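Local coordinates for protein Pcdhgb2 (Mus musculus, PDB 5SZR) that supplies extracellular cadherin domains 3-6 of a protocadherin that probably mediates calcium-dependent cell adhesion and may help establish and maintain specific neuronal connections in the brain, at residues 70-75 / 100-105; 107-112 / 133-138; 113-118 / 201-206; 129-134 / 164-169; 143-148 / 185-190. One frame throughout, in Å; residues are numbered along the deposited sequence.

Interaction 1 of 5, residues 70-75 / 100-105; sequences LDFETA and ILDEND. With CA (calcium ion), chain K; CA (calcium ion), chain J; CA (calcium ion), chain L.
The Phe72 ring packs on Asp102 at a cadherin interdomain calcium site, where the loop 70-75 of one extracellular repeat meets the linker that follows strand 91-101. The tight half is aromatic and apolar. Asp102 CB stands 3.5 Å from the centroid of the Phe72 ring and 11° off its normal, a CH-pi contact over the face, while Ile100 O approaches the same ring at its edge. Phe72 reaches this place because CG is anti to the backbone N (chi1 178°), which carries the ring across the linker backbone. Behind it, Leu70 CD1 meets Ile100 CD1 at 4.0 Å, and both residues are buried.

No hydrogen bond crosses between the segments; on the other side metal ions join them. Glu73, its chain bent at chi2 (60°), places OE1 2.4 Å from the calcium ion that Asp71 also binds and 2.6 Å from the one that also takes Asp102 OD1 and Glu103 O, and Glu73 OE2 binds this second ion too. Asp105 bridges the same pair with separate oxygens. The shared metal probably offsets the charge of carboxylate oxygens that lie this close, and Glu16 and Asp138 complete the cluster. The ion held by Asp71, Glu73 and Asp105 also carries two waters, which marks the wetter side. Within the loop, Asp71 OD1 closes an Asx turn by accepting from Glu73 N, met from above the carboxylate plane. The same Asp71 OD1 binds the watered calcium ion at 2.4 Å.

Interaction 2 of 5, residues 107-112 / 133-138; sequences VPEVIV and KTRDRD. With CA (calcium ion), chain L; CA (calcium ion), chain K.
Glu109 and Arg135 form a hydrogen-bonded antiparallel pair, as do Ile111 and Lys133, with Val110 and Thr134 as the non-hydrogen-bonded pair between them. The two strand axes come within 4.8 Å, their directions 152° apart. Four backbone bonds join them, among them Ile111 N to Lys133 O at 2.7 Å.

On the face bearing Glu109, Ile111, Lys133 and Arg135, a salt bridge links Arg135 NE to Glu109 OE2 at 3.2 Å. The N-H is fairly straight and the oxygen sits near the guanidinium plane, yet that oxygen is itself met from above its carboxylate, and the two flat groups stand 87° apart. Glu109 CG lies between the backbone N and the carbonyl carbon (chi1 62°), with the chain extended beyond it toward Arg135. Ile111 CG1 lies over one guanidinium face, offset toward the rim, and Ile111 CD1 reaches Arg135 NH1 at 3.6 Å, so the arginine end is held at both an edge and a face.

Next to the Glu109-Arg135 pair, Pro108 and Asp136 lie side by side, Pro108 CG 3.3 Å from Asp136 OD2. Both Asp136 oxygens bind a calcium ion at 2.8 Å, and Asp136 OD1 uses its anti lone pair to accept from Asp138 N in an Asx turn. Asp138 spans this ion and a second one, to which Glu73 and Asp105 also bind.

The opposite face, with Val110 and Thr134, turns into the cadherin sandwich: Val110 packs on Val199 of strand 196-206, and Thr134 on Val145 and Cys147 of strand 145-149.

Interaction 3 of 5, residues 113-118 / 201-206; sequences TSVFTP and ITLHIS
In this cadherin repeat, a Greek-key beta sandwich, Val115 and Pro118 belong to the connection by which the first strand passes from one sheet to the other, between strands 109-113 and 119-120, and here they lean on strand 201-206 of the second sheet. No hydrogen bond joins the two segments; the evidence is van der Waals contact at two separate points, with 294 Å² buried in all. From Val115 to Pro118 the connection runs 30° from the direction of strand residues 201-206, roughly along the strand.

At the first point Val115 inserts one methyl between two side chains of the strand. CG1 is anti to the backbone N (chi1 180°), which sends it to Ile201 CG2 and to Leu203 CD2, each 4.0 Å away. Ile201 and Leu203 are buried, whereas Val115 is not fully covered, which places this contact at the margin of the sandwich core. Ala130 of strand 128-135 also touches Val115, and Leu203 reaches Ile129 there.

The second point is Pro118, preceded by a cis peptide bond. Its CA comes within 4.8 Å of His204 CA, and the ring then lies against the strand backbone, next to the place where His204 pairs with Leu119 through backbone hydrogen bonding. Pro118 CG packs on Ser206 CB at 3.7 Å, and the tightest approach puts Pro118 CB 3.2 Å from the carbonyl oxygen His204 O.

Interaction 4 of 5, residues 129-134 / 164-169; sequences IALIKT and YYKLVT
Tyr164 CG is anti to its carbonyl carbon (chi1 -70°), whereas Lys133 CG is anti to its backbone N (chi1 -172°) on a fully extended chain, and these settings lay the two side chains alongside each other. Lys133 CG lies 4.2 Å from the centroid of the Tyr164 ring, 30° off its normal, an off-centre CH-pi contact, and farther out Lys133 CE touches Tyr164 OH at 3.4 Å. On the same face Leu131 CD2 rests on Lys166 CG at 3.6 Å.

The opposite face is buried. Ile132 CB packs on Tyr165 CB at 3.8 Å, and Thr134 CG2 and Ile132 O sit at the edge of the Tyr165 ring, whose OH makes a weak bond to Cys147 N in the facing sheet. At the far end the Ile129 and Thr169 side chains cross at about a right angle, with Ile129 CD1 3.5 Å from Thr169 CG2.

Two backbone bonds join Ile132 and Tyr165, one each way. Beyond them Leu167 N donates to Ala130 O, but Leu167 O takes Ile129 N at 2.7 Å. With Ile129 and Ala130 both facing Leu167, this is a classic beta bulge in the antiparallel sheet of a cadherin sandwich.

Interaction 5 of 5, residues 143-148 / 185-190; sequences GDVYCH and IVAADR. With CA (calcium ion), chain L.
Val186 O receives two N-H groups of one residue: the backbone His148 N at 3.1 Å, and His148 ND1 in a weak bond at 3.4 Å. The imidazole turns back onto the neighbouring strand because CG lies between the backbone N and the carbonyl carbon (chi1 68°). Val186 O then sits near the ring plane, and His148 CE1 packs on Val186 CB at 3.5 Å. Val186 N returns a bond to His148 O, and Tyr146 and Ala188 exchange another pair, so the strands are joined in regular antiparallel fashion, 155° between their directions.

Tyr146 and Arg190 meet further along. The arginine chain is extended from CG to NE and passes over the tyrosine, its guanidinium set steeply to the ring (81° between planes). Arg190 NH2 stands over one ring face toward the rim, and CZ lies 4.5 Å from the centroid, an off-centre cation-pi contact. Asp144 OD2 is near Arg190 NE, but well out of the guanidinium plane, and it takes a weak bond from Tyr146 OH; the stronger partner of Asp144 is Lys162, in a salt bridge to OD1.

The other face is apolar along Val145, Cys147 and Ala187, and ends in Asp189. Ala187 CB touches Cys147 SG at 3.6 Å and Val145 CG1 at 3.7 Å, inside the cadherin sandwich. Asp189 OD2 binds calcium at 2.6 Å, while OD1 accepts from Leu195 N and probably also from Asn104 ND2. One oxygen thus ligates the metal shared with Asn104 and Asp136, and through the other Asn104 probably orients the carboxylate.

In the fold
Interaction 1 comes first along the chain, closing the loop from 70-75 to the linker 100-105 before interaction 2 opens. The two touch through Glu73, Asp105 and Asp138 and share two calcium ions, joining successive cadherin repeats. Interaction 2 pairs strand 109-113 with strand 128-135, which interaction 4 pairs on to strand 164-169 in the same sheet. Interaction 5 lies in the facing sheet and alternates with interaction 4 along the chain. Interaction 3 closes the long loop from 113-118 to 201-206: interactions 4 and 5 nest inside it, whereas interaction 2 crosses it. Ile132, Ile185 and Ile201 pack between the sheets.

Interaction 1 of 5, residues 70-75 / 100-105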
# COMPACT_ATOMS: atom_id res chain seq x y z
N LEU A 70 32.01 50.69 -2.73
CA LEU A 70 32.96 49.98 -1.89
C LEU A 70 32.54 48.52 -1.75
O LEU A 70 31.46 48.10 -2.20
CB LEU A 70 33.07 50.66 -0.53
CG LEU A 70 33.47 52.14 -0.57
CD1 LEU A 70 33.64 52.73 0.83
CD2 LEU A 70 34.74 52.34 -1.38
N ASP A 71 33.41 47.72 -1.13
CA ASP A 71 33.15 46.31 -0.88
C ASP A 71 34.17 45.78 0.12
O ASP A 71 35.33 45.55 -0.24
CB ASP A 71 33.17 45.50 -2.17
CG ASP A 71 32.92 44.02 -1.95
OD1 ASP A 71 32.36 43.65 -0.90
OD2 ASP A 71 33.26 43.22 -2.85
N PHE A 72 33.75 45.59 1.37
CA PHE A 72 34.65 45.11 2.42
C PHE A 72 35.24 43.75 2.06
O PHE A 72 36.38 43.45 2.44
CB PHE A 72 33.89 45.04 3.74
CG PHE A 72 34.71 44.50 4.89
CD1 PHE A 72 35.48 45.35 5.66
CD2 PHE A 72 34.69 43.15 5.20
CE1 PHE A 72 36.23 44.86 6.72
CE2 PHE A 72 35.43 42.66 6.26
CZ PHE A 72 36.20 43.52 7.02
N GLU A 73 34.49 42.92 1.34
CA GLU A 73 34.98 41.60 0.98
C GLU A 73 36.11 41.67 -0.04
O GLU A 73 36.88 40.71 -0.16
CB GLU A 73 33.83 40.74 0.45
CG GLU A 73 32.91 40.16 1.54
CD GLU A 73 32.22 41.23 2.39
OE1 GLU A 73 31.66 42.19 1.82
OE2 GLU A 73 32.24 41.10 3.64
N THR A 74 36.23 42.78 -0.77
CA THR A 74 37.29 42.98 -1.76
C THR A 74 38.47 43.77 -1.20
O THR A 74 39.62 43.42 -1.47
CB THR A 74 36.73 43.71 -2.99
OG1 THR A 74 35.62 42.98 -3.52
CG2 THR A 74 37.80 43.84 -4.06
N ALA A 75 38.21 44.82 -0.43
CA ALA A 75 39.28 45.60 0.17
C ALA A 75 38.82 46.14 1.51
O ALA A 75 37.77 46.80 1.59
CB ALA A 75 39.70 46.75 -0.76
N ILE A 100 37.64 50.43 6.15
CA ILE A 100 36.33 50.04 5.67
C ILE A 100 35.66 49.19 6.73
O ILE A 100 36.31 48.36 7.38
CB ILE A 100 36.42 49.29 4.33
CG1 ILE A 100 37.23 50.11 3.32
CG2 ILE A 100 35.03 48.98 3.77
CD1 ILE A 100 36.68 51.50 3.08
N LEU A 101 34.36 49.40 6.93
CA LEU A 101 33.59 48.66 7.91
C LEU A 101 32.74 47.60 7.23
O LEU A 101 32.14 47.85 6.18
CB LEU A 101 32.70 49.60 8.73
CG LEU A 101 33.48 50.55 9.63
CD1 LEU A 101 32.55 51.50 10.37
CD2 LEU A 101 34.33 49.76 10.61
N ASP A 102 32.70 46.41 7.82
CA ASP A 102 31.96 45.30 7.25
C ASP A 102 30.47 45.46 7.53
O ASP A 102 30.06 45.66 8.68
CB ASP A 102 32.46 43.98 7.83
CG ASP A 102 31.54 42.81 7.52
OD1 ASP A 102 31.08 42.70 6.37
OD2 ASP A 102 31.27 42.02 8.45
N GLU A 103 29.66 45.36 6.48
CA GLU A 103 28.21 45.29 6.59
C GLU A 103 27.75 43.90 6.18
O GLU A 103 28.43 43.17 5.46
CB GLU A 103 27.53 46.34 5.70
CG GLU A 103 27.94 47.78 5.99
CD GLU A 103 27.42 48.28 7.32
OE1 GLU A 103 28.18 48.98 8.03
OE2 GLU A 103 26.25 47.98 7.66
N ASN A 104 26.56 43.54 6.67
CA ASN A 104 25.95 42.24 6.37
C ASN A 104 25.29 42.33 5.01
O ASN A 104 24.10 42.64 4.89
CB ASN A 104 24.96 41.86 7.46
CG ASN A 104 24.46 40.44 7.33
OD1 ASN A 104 24.99 39.65 6.55
ND2 ASN A 104 23.45 40.10 8.12
N ASP A 105 26.06 42.07 3.95
CA ASP A 105 25.54 42.10 2.59
C ASP A 105 25.80 40.81 1.82
O ASP A 105 25.60 40.79 0.60
CB ASP A 105 26.09 43.31 1.82
CG ASP A 105 27.61 43.30 1.72
OD1 ASP A 105 28.26 42.57 2.49
OD2 ASP A 105 28.14 44.05 0.88
CA CA K . 30.19 42.41 3.90
CA CA J . 30.36 43.49 0.34
CA CA L . 26.11 37.45 6.09
O HOH W 1 29.79 41.43 -1.38
O HOH W 2 29.54 44.92 -1.29

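Interaction 2 of 5, residues 107-112 / 133-138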
# COMPACT_ATOMS: atom_id res chain seq x y z
N VAL A 107 24.74 36.77 1.66
CA VAL A 107 23.77 35.77 2.13
C VAL A 107 24.50 34.50 2.53
O VAL A 107 25.52 34.16 1.90
CB VAL A 107 22.73 35.50 1.04
CG1 VAL A 107 21.75 34.40 1.45
CG2 VAL A 107 21.97 36.78 0.70
N PRO A 108 24.07 33.79 3.57
CA PRO A 108 24.62 32.45 3.84
C PRO A 108 24.22 31.48 2.74
O PRO A 108 23.12 31.55 2.19
CB PRO A 108 24.00 32.06 5.18
CG PRO A 108 23.46 33.32 5.76
CD PRO A 108 23.12 34.21 4.62
N GLU A 109 25.12 30.56 2.41
CA GLU A 109 24.81 29.50 1.47
C GLU A 109 24.97 28.14 2.14
O GLU A 109 25.80 27.96 3.04
CB GLU A 109 25.69 29.57 0.20
CG GLU A 109 27.18 29.41 0.42
CD GLU A 109 27.93 29.28 -0.90
OE1 GLU A 109 27.47 28.52 -1.78
OE2 GLU A 109 28.98 29.95 -1.07
N VAL A 110 24.15 27.19 1.70
CA VAL A 110 24.11 25.84 2.26
C VAL A 110 24.60 24.86 1.21
O VAL A 110 24.11 24.87 0.07
CB VAL A 110 22.69 25.47 2.73
CG1 VAL A 110 22.72 24.22 3.59
CG2 VAL A 110 22.05 26.63 3.47
N ILE A 111 25.57 24.02 1.58
CA ILE A 111 26.18 23.06 0.66
C ILE A 111 25.83 21.67 1.17
O ILE A 111 26.29 21.26 2.24
CB ILE A 111 27.70 23.26 0.56
CG1 ILE A 111 28.04 24.73 0.33
CG2 ILE A 111 28.27 22.39 -0.55
CD1 ILE A 111 27.44 25.31 -0.93
N VAL A 112 25.05 20.94 0.38
CA VAL A 112 24.53 19.62 0.75
C VAL A 112 25.22 18.57 -0.12
O VAL A 112 25.18 18.66 -1.35
CB VAL A 112 23.01 19.54 0.58
CG1 VAL A 112 22.50 18.18 1.01
CG2 VAL A 112 22.32 20.65 1.36
N LYS A 133 27.18 21.81 4.89
CA LYS A 133 28.24 22.77 5.14
C LYS A 133 27.72 24.17 4.82
O LYS A 133 26.97 24.35 3.86
CB LYS A 133 29.48 22.47 4.30
CG LYS A 133 30.69 23.31 4.65
CD LYS A 133 31.78 23.21 3.59
CE LYS A 133 32.89 24.22 3.86
NZ LYS A 133 33.87 24.30 2.74
N THR A 134 28.11 25.15 5.63
CA THR A 134 27.69 26.53 5.43
C THR A 134 28.89 27.42 5.14
O THR A 134 29.96 27.24 5.72
CB THR A 134 26.94 27.08 6.64
OG1 THR A 134 27.84 27.22 7.75
CG2 THR A 134 25.82 26.14 7.03
N ARG A 135 28.69 28.37 4.23
CA ARG A 135 29.65 29.43 3.97
C ARG A 135 28.96 30.78 4.14
O ARG A 135 27.74 30.89 3.99
CB ARG A 135 30.24 29.32 2.56
CG ARG A 135 31.32 28.25 2.42
CD ARG A 135 32.13 28.45 1.15
NE ARG A 135 31.37 28.15 -0.06
CZ ARG A 135 31.39 26.97 -0.68
NH1 ARG A 135 30.66 26.78 -1.77
NH2 ARG A 135 32.15 25.99 -0.22
N ASP A 136 29.75 31.80 4.48
CA ASP A 136 29.25 33.17 4.55
C ASP A 136 30.43 34.11 4.35
O ASP A 136 31.36 34.11 5.15
CB ASP A 136 28.55 33.44 5.88
CG ASP A 136 27.72 34.72 5.86
OD1 ASP A 136 28.27 35.80 5.53
OD2 ASP A 136 26.51 34.64 6.17
N ARG A 137 30.37 34.91 3.28
CA ARG A 137 31.52 35.72 2.88
C ARG A 137 31.78 36.89 3.82
O ARG A 137 32.85 37.50 3.73
CB ARG A 137 31.32 36.22 1.45
CG ARG A 137 31.13 35.10 0.42
CD ARG A 137 31.17 35.67 -0.99
NE ARG A 137 32.31 36.56 -1.15
CZ ARG A 137 32.46 37.43 -2.15
NH1 ARG A 137 33.54 38.20 -2.21
NH2 ARG A 137 31.53 37.53 -3.09
N ASP A 138 30.84 37.22 4.70
CA ASP A 138 31.01 38.31 5.65
C ASP A 138 31.91 37.89 6.80
O ASP A 138 32.25 36.71 6.97
CB ASP A 138 29.65 38.78 6.18
CG ASP A 138 28.81 39.46 5.12
OD1 ASP A 138 29.40 40.08 4.22
OD2 ASP A 138 27.56 39.36 5.19
CA CA L . 26.11 37.45 6.09
CA CA K . 30.19 42.41 3.90

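Interaction 3 of 5, residues 113-118 / 201-206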
# COMPACT_ATOMS: atom_id res chain seq x y z
N THR A 113 25.85 17.58 0.51
CA THR A 113 26.49 16.49 -0.20
C THR A 113 26.09 15.16 0.44
O THR A 113 25.55 15.11 1.54
CB THR A 113 28.02 16.61 -0.21
OG1 THR A 113 28.51 16.60 1.14
CG2 THR A 113 28.46 17.89 -0.91
N SER A 114 26.38 14.08 -0.29
CA SER A 114 26.19 12.71 0.17
C SER A 114 24.78 12.47 0.69
O SER A 114 24.57 11.93 1.78
CB SER A 114 27.23 12.34 1.24
OG SER A 114 28.51 12.20 0.66
N VAL A 115 23.79 12.88 -0.10
CA VAL A 115 22.41 12.56 0.23
C VAL A 115 22.17 11.07 -0.01
O VAL A 115 22.46 10.54 -1.10
CB VAL A 115 21.44 13.42 -0.59
CG1 VAL A 115 20.00 13.06 -0.25
CG2 VAL A 115 21.72 14.89 -0.34
N PHE A 116 21.66 10.38 1.01
CA PHE A 116 21.32 8.96 0.95
C PHE A 116 20.14 8.78 0.00
O PHE A 116 18.99 8.99 0.39
CB PHE A 116 21.00 8.46 2.36
CG PHE A 116 21.27 6.99 2.59
CD1 PHE A 116 21.19 6.07 1.57
CD2 PHE A 116 21.58 6.53 3.87
CE1 PHE A 116 21.42 4.71 1.81
CE2 PHE A 116 21.81 5.18 4.12
CZ PHE A 116 21.73 4.28 3.09
N THR A 117 20.41 8.38 -1.24
CA THR A 117 19.38 8.31 -2.28
C THR A 117 19.38 6.98 -3.04
O THR A 117 20.32 6.68 -3.77
CB THR A 117 19.56 9.45 -3.31
OG1 THR A 117 19.32 10.72 -2.70
CG2 THR A 117 18.60 9.27 -4.49
N PRO A 118 18.31 6.17 -2.88
CA PRO A 118 17.19 6.37 -1.97
C PRO A 118 17.53 5.96 -0.55
O PRO A 118 18.58 5.35 -0.32
CB PRO A 118 16.11 5.46 -2.55
CG PRO A 118 16.88 4.35 -3.18
CD PRO A 118 18.11 5.00 -3.76
N ILE A 201 15.85 19.36 0.48
CA ILE A 201 16.38 18.03 0.20
C ILE A 201 15.20 17.10 0.00
O ILE A 201 14.36 16.95 0.90
CB ILE A 201 17.29 17.53 1.33
CG1 ILE A 201 18.39 18.55 1.63
CG2 ILE A 201 17.89 16.18 0.97
CD1 ILE A 201 19.30 18.12 2.75
N THR A 202 15.13 16.48 -1.17
CA THR A 202 14.09 15.50 -1.47
C THR A 202 14.60 14.10 -1.13
O THR A 202 15.68 13.71 -1.57
CB THR A 202 13.67 15.57 -2.94
OG1 THR A 202 12.99 16.81 -3.18
CG2 THR A 202 12.75 14.41 -3.29
N LEU A 203 13.81 13.37 -0.35
CA LEU A 203 14.17 12.02 0.09
C LEU A 203 13.23 11.00 -0.52
O LEU A 203 12.00 11.12 -0.40
CB LEU A 203 14.15 11.92 1.61
CG LEU A 203 15.16 12.83 2.31
CD1 LEU A 203 15.15 12.59 3.82
CD2 LEU A 203 16.54 12.60 1.72
N HIS A 204 13.80 10.00 -1.18
CA HIS A 204 13.06 8.87 -1.71
C HIS A 204 13.26 7.69 -0.77
O HIS A 204 14.39 7.26 -0.54
CB HIS A 204 13.52 8.53 -3.12
CG HIS A 204 13.10 9.52 -4.15
ND1 HIS A 204 12.00 10.35 -3.98
CD2 HIS A 204 13.61 9.83 -5.37
CE1 HIS A 204 11.87 11.12 -5.05
NE2 HIS A 204 12.83 10.82 -5.90
N ILE A 205 12.16 7.17 -0.23
CA ILE A 205 12.22 6.04 0.69
C ILE A 205 12.05 4.76 -0.12
O ILE A 205 11.01 4.56 -0.76
CB ILE A 205 11.14 6.15 1.78
CG1 ILE A 205 11.24 7.49 2.52
CG2 ILE A 205 11.25 4.99 2.75
CD1 ILE A 205 12.51 7.66 3.32
N SER A 206 13.06 3.90 -0.10
CA SER A 206 13.02 2.66 -0.86
C SER A 206 12.36 1.54 -0.04
O SER A 206 12.31 1.59 1.19
CB SER A 206 14.43 2.24 -1.29
OG SER A 206 15.28 2.07 -0.17

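Interaction 4 of 5, residues 129-134 / 164-169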
# COMPACT_ATOMS: atom_id res chain seq x y z
N ILE A 129 21.79 10.97 6.66
CA ILE A 129 21.13 11.18 5.38
C ILE A 129 21.95 12.08 4.47
O ILE A 129 22.06 11.83 3.27
CB ILE A 129 19.72 11.77 5.60
CG1 ILE A 129 18.90 10.87 6.52
CG2 ILE A 129 19.01 11.95 4.27
CD1 ILE A 129 17.53 11.43 6.77
N ALA A 130 22.54 13.14 5.02
CA ALA A 130 23.22 14.13 4.20
C ALA A 130 24.23 14.87 5.04
O ALA A 130 24.11 14.97 6.26
CB ALA A 130 22.21 15.10 3.57
N LEU A 131 25.25 15.40 4.36
CA LEU A 131 26.27 16.23 4.98
C LEU A 131 26.03 17.68 4.58
O LEU A 131 25.85 17.98 3.39
CB LEU A 131 27.66 15.76 4.58
CG LEU A 131 27.96 14.31 4.98
CD1 LEU A 131 29.32 13.87 4.47
CD2 LEU A 131 27.86 14.15 6.49
N ILE A 132 26.02 18.57 5.57
CA ILE A 132 25.66 19.97 5.39
C ILE A 132 26.86 20.84 5.75
O ILE A 132 27.49 20.63 6.80
CB ILE A 132 24.45 20.36 6.26
CG1 ILE A 132 23.30 19.35 6.08
CG2 ILE A 132 24.00 21.78 5.96
CD1 ILE A 132 22.78 19.23 4.68
N LYS A 133 27.18 21.81 4.89
CA LYS A 133 28.24 22.77 5.14
C LYS A 133 27.72 24.17 4.82
O LYS A 133 26.97 24.35 3.86
CB LYS A 133 29.48 22.47 4.30
CG LYS A 133 30.69 23.31 4.65
CD LYS A 133 31.78 23.21 3.59
CE LYS A 133 32.89 24.22 3.86
NZ LYS A 133 33.87 24.30 2.74
N THR A 134 28.11 25.15 5.63
CA THR A 134 27.69 26.53 5.43
C THR A 134 28.89 27.42 5.14
O THR A 134 29.96 27.24 5.72
CB THR A 134 26.94 27.08 6.64
OG1 THR A 134 27.84 27.22 7.75
CG2 THR A 134 25.82 26.14 7.03
N TYR A 164 29.60 22.60 10.13
CA TYR A 164 29.41 21.26 9.57
C TYR A 164 28.29 20.55 10.32
O TYR A 164 28.30 20.48 11.55
CB TYR A 164 30.70 20.44 9.63
CG TYR A 164 31.76 20.93 8.67
CD1 TYR A 164 31.84 20.43 7.38
CD2 TYR A 164 32.67 21.90 9.06
CE1 TYR A 164 32.81 20.88 6.50
CE2 TYR A 164 33.64 22.36 8.19
CZ TYR A 164 33.71 21.84 6.91
OH TYR A 164 34.67 22.30 6.04
N TYR A 165 27.33 20.01 9.57
CA TYR A 165 26.19 19.33 10.15
C TYR A 165 25.99 17.98 9.47
O TYR A 165 26.35 17.78 8.31
CB TYR A 165 24.89 20.14 10.01
CG TYR A 165 24.90 21.49 10.71
CD1 TYR A 165 24.41 21.62 12.00
CD2 TYR A 165 25.38 22.62 10.07
CE1 TYR A 165 24.40 22.84 12.63
CE2 TYR A 165 25.38 23.85 10.70
CZ TYR A 165 24.88 23.96 11.98
OH TYR A 165 24.88 25.19 12.61
N LYS A 166 25.41 17.05 10.22
CA LYS A 166 24.91 15.79 9.69
C LYS A 166 23.40 15.77 9.88
O LYS A 166 22.92 15.95 11.00
CB LYS A 166 25.56 14.58 10.37
CG LYS A 166 27.02 14.40 10.02
CD LYS A 166 27.58 13.12 10.63
CE LYS A 166 29.09 13.07 10.49
NZ LYS A 166 29.65 11.78 10.99
N LEU A 167 22.67 15.58 8.79
CA LEU A 167 21.23 15.38 8.85
C LEU A 167 20.96 13.90 9.12
O LEU A 167 21.33 13.04 8.32
CB LEU A 167 20.56 15.82 7.55
CG LEU A 167 19.03 15.73 7.52
CD1 LEU A 167 18.42 16.67 8.55
CD2 LEU A 167 18.51 16.03 6.13
N VAL A 168 20.33 13.61 10.26
CA VAL A 168 20.14 12.23 10.69
C VAL A 168 18.66 11.96 10.97
O VAL A 168 17.89 12.87 11.28
CB VAL A 168 20.98 11.90 11.94
CG1 VAL A 168 22.44 12.28 11.72
CG2 VAL A 168 20.41 12.59 13.17
N THR A 169 18.29 10.69 10.85
CA THR A 169 16.97 10.24 11.27
C THR A 169 16.93 10.08 12.79
O THR A 169 17.91 9.66 13.41
CB THR A 169 16.61 8.90 10.63
OG1 THR A 169 17.57 7.91 11.03
CG2 THR A 169 16.59 9.00 9.12

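Interaction 5 of 5, residues 143-148 / 185-190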
# COMPACT_ATOMS: atom_id res chain seq x y z
N GLY A 143 28.99 36.90 9.42
CA GLY A 143 29.36 35.64 8.83
C GLY A 143 29.11 34.42 9.69
O GLY A 143 29.44 33.30 9.27
N ASP A 144 28.55 34.59 10.88
CA ASP A 144 28.27 33.48 11.79
C ASP A 144 26.91 32.90 11.43
O ASP A 144 25.88 33.55 11.65
CB ASP A 144 28.32 33.95 13.24
CG ASP A 144 28.73 32.85 14.19
OD1 ASP A 144 29.68 32.11 13.87
OD2 ASP A 144 28.10 32.72 15.26
N VAL A 145 26.90 31.69 10.89
CA VAL A 145 25.69 31.05 10.38
C VAL A 145 25.32 29.87 11.26
O VAL A 145 26.19 29.17 11.79
CB VAL A 145 25.86 30.60 8.91
CG1 VAL A 145 24.55 30.05 8.34
CG2 VAL A 145 26.38 31.74 8.06
N TYR A 146 24.02 29.65 11.42
CA TYR A 146 23.50 28.47 12.11
C TYR A 146 22.30 27.93 11.36
O TYR A 146 21.52 28.68 10.76
CB TYR A 146 23.13 28.79 13.56
CG TYR A 146 24.34 29.06 14.43
CD1 TYR A 146 24.94 28.03 15.15
CD2 TYR A 146 24.89 30.33 14.51
CE1 TYR A 146 26.05 28.27 15.95
CE2 TYR A 146 25.99 30.58 15.31
CZ TYR A 146 26.57 29.55 16.02
OH TYR A 146 27.67 29.80 16.80
N CYS A 147 22.15 26.61 11.39
CA CYS A 147 21.13 25.91 10.63
C CYS A 147 20.12 25.25 11.55
O CYS A 147 20.39 24.95 12.71
CB CYS A 147 21.75 24.84 9.73
SG CYS A 147 22.81 25.48 8.44
N HIS A 148 18.93 25.02 11.00
CA HIS A 148 17.90 24.21 11.64
C HIS A 148 16.99 23.67 10.55
O HIS A 148 16.98 24.18 9.42
CB HIS A 148 17.11 25.02 12.68
CG HIS A 148 16.25 26.09 12.09
ND1 HIS A 148 16.64 26.86 11.02
CD2 HIS A 148 15.01 26.52 12.43
CE1 HIS A 148 15.69 27.72 10.72
NE2 HIS A 148 14.69 27.54 11.56
N ILE A 185 16.09 22.86 4.80
CA ILE A 185 17.11 23.28 5.76
C ILE A 185 17.34 24.77 5.58
O ILE A 185 17.64 25.24 4.48
CB ILE A 185 18.41 22.49 5.58
CG1 ILE A 185 18.19 21.02 5.96
CG2 ILE A 185 19.53 23.11 6.40
CD1 ILE A 185 19.42 20.16 5.84
N VAL A 186 17.20 25.53 6.67
CA VAL A 186 17.30 26.99 6.65
C VAL A 186 18.56 27.40 7.39
O VAL A 186 18.84 26.89 8.49
CB VAL A 186 16.06 27.65 7.26
CG1 VAL A 186 16.20 29.17 7.24
CG2 VAL A 186 14.80 27.21 6.53
N ALA A 187 19.32 28.32 6.80
CA ALA A 187 20.55 28.84 7.40
C ALA A 187 20.46 30.36 7.46
O ALA A 187 20.09 31.00 6.47
CB ALA A 187 21.78 28.40 6.61
N ALA A 188 20.80 30.94 8.61
CA ALA A 188 20.69 32.37 8.81
C ALA A 188 21.92 32.89 9.54
O ALA A 188 22.49 32.21 10.40
CB ALA A 188 19.42 32.73 9.59
N ASP A 189 22.33 34.11 9.19
CA ASP A 189 23.46 34.73 9.87
C ASP A 189 22.98 35.55 11.06
O ASP A 189 21.80 35.86 11.20
CB ASP A 189 24.27 35.61 8.90
CG ASP A 189 23.46 36.74 8.27
OD1 ASP A 189 22.61 37.35 8.94
OD2 ASP A 189 23.70 37.04 7.08
N ARG A 190 23.93 35.92 11.92
CA ARG A 190 23.61 36.67 13.12
C ARG A 190 24.08 38.11 13.01
O ARG A 190 24.71 38.65 13.93
CB ARG A 190 24.22 35.98 14.35
CG ARG A 190 23.64 34.59 14.60
CD ARG A 190 24.29 33.91 15.79
NE ARG A 190 23.65 32.63 16.09
CZ ARG A 190 22.91 32.40 17.17
NH1 ARG A 190 22.71 33.36 18.06
NH2 ARG A 190 22.37 31.20 17.36
CA CA L . 26.11 37.45 6.09